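(R)-specific enoyl-CoA hydratase (Aeromonas punctata, PDB 1IQ6) catalyses the hydration of trans-2-enoyl-CoA of four to six carbons to the corresponding (3R)-3-hydroxyacyl-CoA. Local coordinates at residues V94-V100 / T111-F117. Numbering follows the deposited sequence.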
ATOM      1  N   VAL B  94     -13.656   6.850  -6.042  1.00 13.74           N
ATOM      2  CA  VAL B  94     -12.412   7.609  -6.024  1.00 13.62           C
ATOM      3  C   VAL B  94     -11.800   7.515  -7.412  1.00 13.83           C
ATOM      4  O   VAL B  94     -12.170   6.654  -8.214  1.00 13.81           O
ATOM      5  CB  VAL B  94     -11.370   7.053  -5.022  1.00 13.26           C
ATOM      6  CG1 VAL B  94     -11.932   7.090  -3.617  1.00 15.55           C
ATOM      7  CG2 VAL B  94     -10.949   5.645  -5.420  1.00 14.46           C
ATOM      8  N   THR B  95     -10.869   8.415  -7.693  1.00 12.48           N
ATOM      9  CA  THR B  95     -10.173   8.412  -8.969  1.00 12.74           C
ATOM     10  C   THR B  95      -8.677   8.385  -8.659  1.00 11.76           C
ATOM     11  O   THR B  95      -8.185   9.214  -7.892  1.00 12.64           O
ATOM     12  CB  THR B  95     -10.512   9.667  -9.802  1.00 13.84           C
ATOM     13  OG1 THR B  95     -11.919   9.685 -10.086  1.00 17.02           O
ATOM     14  CG2 THR B  95      -9.740   9.660 -11.120  1.00 13.56           C
ATOM     15  N   ALA B  96      -7.979   7.404  -9.221  1.00 11.97           N
ATOM     16  CA  ALA B  96      -6.540   7.267  -9.026  1.00 11.36           C
ATOM     17  C   ALA B  96      -5.896   7.843 -10.281  1.00 11.54           C
ATOM     18  O   ALA B  96      -6.349   7.567 -11.394  1.00 12.51           O
ATOM     19  CB  ALA B  96      -6.166   5.801  -8.853  1.00 13.31           C
ATOM     20  N   GLU B  97      -4.851   8.644 -10.099  1.00 10.43           N
ATOM     21  CA  GLU B  97      -4.172   9.280 -11.229  1.00 10.97           C
ATOM     22  C   GLU B  97      -2.660   9.198 -11.088  1.00 10.74           C
ATOM     23  O   GLU B  97      -2.121   9.465 -10.013  1.00 12.18           O
ATOM     24  CB  GLU B  97      -4.580  10.761 -11.316  1.00 11.45           C
ATOM     25  CG  GLU B  97      -6.081  10.984 -11.483  1.00 14.77           C
ATOM     26  CD  GLU B  97      -6.495  12.451 -11.459  1.00 17.40           C
ATOM     27  OE1 GLU B  97      -7.720  12.715 -11.457  1.00 19.61           O
ATOM     28  OE2 GLU B  97      -5.615  13.340 -11.446  1.00 17.63           O
ATOM     29  N   VAL B  98      -1.980   8.816 -12.168  1.00 10.74           N
ATOM     30  CA  VAL B  98      -0.523   8.762 -12.169  1.00 11.39           C
ATOM     31  C   VAL B  98      -0.029   9.562 -13.365  1.00 12.12           C
ATOM     32  O   VAL B  98      -0.711   9.659 -14.389  1.00 12.24           O
ATOM     33  CB  VAL B  98       0.039   7.308 -12.256  1.00 11.35           C
ATOM     34  CG1 VAL B  98      -0.501   6.469 -11.094  1.00 11.90           C
ATOM     35  CG2 VAL B  98      -0.288   6.678 -13.605  1.00 12.09           C
ATOM     36  N   GLU B  99       1.144  10.163 -13.218  1.00 12.27           N
ATOM     37  CA  GLU B  99       1.738  10.952 -14.288  1.00 13.08           C
ATOM     38  C   GLU B  99       3.251  10.836 -14.221  1.00 12.67           C
ATOM     39  O   GLU B  99       3.841  10.979 -13.151  1.00 12.96           O
ATOM     40  CB  GLU B  99       1.336  12.424 -14.169  1.00 13.70           C
ATOM     41  CG  GLU B  99       2.097  13.323 -15.140  1.00 14.75           C
ATOM     42  CD  GLU B  99       1.617  14.762 -15.142  1.00 18.20           C
ATOM     43  OE1 GLU B  99       2.237  15.581 -15.852  1.00 18.27           O
ATOM     44  OE2 GLU B  99       0.627  15.079 -14.448  1.00 19.15           O
ATOM     45  N   VAL B 100       3.876  10.577 -15.367  1.00 12.58           N
ATOM     46  CA  VAL B 100       5.329  10.466 -15.415  1.00 13.28           C
ATOM     47  C   VAL B 100       5.946  11.847 -15.215  1.00 13.09           C
ATOM     48  O   VAL B 100       5.613  12.791 -15.937  1.00 13.98           O
ATOM     49  CB  VAL B 100       5.808   9.910 -16.768  1.00 12.99           C
ATOM     50  CG1 VAL B 100       7.327   9.833 -16.781  1.00 13.37           C
ATOM     51  CG2 VAL B 100       5.196   8.537 -17.016  1.00 14.19           C
ATOM     52  N   THR B 111       9.856   7.998 -12.498  1.00 13.53           N
ATOM     53  CA  THR B 111       9.237   8.510 -11.285  1.00 13.62           C
ATOM     54  C   THR B 111       7.888   9.062 -11.722  1.00 12.57           C
ATOM     55  O   THR B 111       7.778   9.706 -12.767  1.00 13.66           O
ATOM     56  CB  THR B 111      10.071   9.629 -10.635  1.00 14.30           C
ATOM     57  OG1 THR B 111      11.339   9.099 -10.235  1.00 17.47           O
ATOM     58  CG2 THR B 111       9.353  10.187  -9.407  1.00 15.69           C
ATOM     59  N   LEU B 112       6.854   8.784 -10.934  1.00 12.43           N
ATOM     60  CA  LEU B 112       5.514   9.257 -11.254  1.00 11.36           C
ATOM     61  C   LEU B 112       4.811   9.825 -10.034  1.00 11.57           C
ATOM     62  O   LEU B 112       4.983   9.326  -8.924  1.00 12.36           O
ATOM     63  CB  LEU B 112       4.653   8.112 -11.807  1.00 11.82           C
ATOM     64  CG  LEU B 112       5.152   7.322 -13.023  1.00 11.46           C
ATOM     65  CD1 LEU B 112       5.989   6.142 -12.545  1.00 12.18           C
ATOM     66  CD2 LEU B 112       3.965   6.835 -13.856  1.00 12.12           C
ATOM     67  N   THR B 113       4.033  10.881 -10.237  1.00 12.41           N
ATOM     68  CA  THR B 113       3.257  11.446  -9.145  1.00 12.61           C
ATOM     69  C   THR B 113       1.995  10.585  -9.110  1.00 13.56           C
ATOM     70  O   THR B 113       1.398  10.295 -10.149  1.00 13.26           O
ATOM     71  CB  THR B 113       2.928  12.929  -9.399  1.00 15.29           C
ATOM     72  OG1 THR B 113       4.106  13.712  -9.154  1.00 18.81           O
ATOM     73  CG2 THR B 113       1.808  13.412  -8.487  1.00 17.26           C
ATOM     74  N   THR B 114       1.615  10.160  -7.911  1.00 10.70           N
ATOM     75  CA  THR B 114       0.463   9.285  -7.707  1.00 10.74           C
ATOM     76  C   THR B 114      -0.541   9.942  -6.767  1.00 11.30           C
ATOM     77  O   THR B 114      -0.215  10.247  -5.622  1.00 11.65           O
ATOM     78  CB  THR B 114       0.938   7.953  -7.113  1.00 10.61           C
ATOM     79  OG1 THR B 114       1.629   8.202  -5.882  1.00 11.35           O
ATOM     80  CG2 THR B 114       1.899   7.263  -8.075  1.00 12.70           C
ATOM     81  N   ARG B 115      -1.761  10.144  -7.255  1.00 11.18           N
ATOM     82  CA  ARG B 115      -2.800  10.796  -6.467  1.00 10.69           C
ATOM     83  C   ARG B 115      -4.144  10.092  -6.482  1.00 10.38           C
ATOM     84  O   ARG B 115      -4.522   9.475  -7.473  1.00 11.03           O
ATOM     85  CB  ARG B 115      -2.994  12.230  -6.973  1.00 11.96           C
ATOM     86  CG  ARG B 115      -1.738  13.056  -6.832  1.00 14.22           C
ATOM     87  CD  ARG B 115      -1.864  14.472  -7.347  1.00 20.16           C
ATOM     88  NE  ARG B 115      -0.654  15.202  -6.978  1.00 24.28           N
ATOM     89  CZ  ARG B 115      -0.282  16.372  -7.480  1.00 26.42           C
ATOM     90  NH1 ARG B 115       0.843  16.937  -7.061  1.00 25.08           N
ATOM     91  NH2 ARG B 115      -1.016  16.973  -8.403  1.00 26.09           N
ATOM     92  N   ILE B 116      -4.849  10.177  -5.355  1.00 10.73           N
ATOM     93  CA  ILE B 116      -6.191   9.617  -5.229  1.00 11.20           C
ATOM     94  C   ILE B 116      -7.087  10.805  -4.896  1.00 10.37           C
ATOM     95  O   ILE B 116      -6.808  11.554  -3.953  1.00 11.14           O
ATOM     96  CB  ILE B 116      -6.322   8.611  -4.059  1.00 10.11           C
ATOM     97  CG1 ILE B 116      -5.426   7.388  -4.277  1.00 13.43           C
ATOM     98  CG2 ILE B 116      -7.791   8.179  -3.918  1.00 12.56           C
ATOM     99  CD1 ILE B 116      -5.852   6.504  -5.437  1.00 14.17           C
ATOM    100  N   PHE B 117      -8.147  10.987  -5.679  1.00 10.40           N
ATOM    101  CA  PHE B 117      -9.099  12.066  -5.442  1.00 11.12           C
ATOM    102  C   PHE B 117     -10.433  11.482  -5.000  1.00 11.68           C
ATOM    103  O   PHE B 117     -10.848  10.429  -5.480  1.00 11.72           O
ATOM    104  CB  PHE B 117      -9.326  12.906  -6.706  1.00 12.28           C
ATOM    105  CG  PHE B 117      -8.207  13.852  -7.016  1.00 12.38           C
ATOM    106  CD1 PHE B 117      -7.140  13.447  -7.809  1.00 12.23           C
ATOM    107  CD2 PHE B 117      -8.203  15.140  -6.485  1.00 13.65           C
ATOM    108  CE1 PHE B 117      -6.076  14.315  -8.071  1.00 11.39           C
ATOM    109  CE2 PHE B 117      -7.141  16.013  -6.744  1.00 13.15           C
ATOM    110  CZ  PHE B 117      -6.078  15.592  -7.538  1.00 13.65           C
TER
HETATM  111  O   HOH W   1     -13.212  10.815  -7.924  1.00 31.48           O
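Thr95, Glu97 and Glu99 pair with Phe117, Arg115 and Thr113 in an antiparallel beta hairpin of the hot dog fold, whose sheet wraps round the helix 55-68. Each is a hydrogen-bonded pair with a bond in both directions. In the middle pair the bond from Arg115 N to Glu97 O is nearly straight (2.9 Å, 170° at the hydrogen). Both bonds between Glu99 and Thr113 are more bent. Between these pairs lie the non-hydrogen-bonded ones, Ala96 with Ile116, Val98 with Thr114 and Val100 with Leu112, where CA-H...O contacts add to the seam; Val98 CA sits 3.2 Å from Thr113 O.

The side chains of these latter pairs lie on the buried face. Ile116 CD1 bends back across the strand gap to Ala96 CB, 3.5 Å away, because chi2 is turned to -68° instead of extended. Val98 CG1 meets Thr114 CG2, the methyl branch, while Thr114 OG1 hydrogen-bonds Gln80. Ala96, Leu112, Thr114 and Ile116 touch helix 55-68, and Ile116 lies about 8 Å, side chain to side chain, from Phe84, which by similarity binds the hydroxyacyl-CoA.

The other face carries Thr95, Glu97, Glu99, Thr113, Arg115 and Phe117. The extended chain of Glu97 reaches the ring of Phe117, its diagonal neighbour, and crosses it at about a right angle; OE2 comes 3.5 Å from Phe117 CE1, obliquely to the ring, the carboxylate and ring planes 35° apart. Arg13 offers OE1 of Glu97 a weak, long ion pair, whereas Arg115 leads its guanidinium away from 94-100. At the Thr95–Phe117 end of the pairing, a water bonded to Thr95 OG1, itself hydrogen-bonded to Ser15, donates a weak bond to Phe117 O at 3.4 Å, the same carbonyl oxygen that accepts Thr95 N.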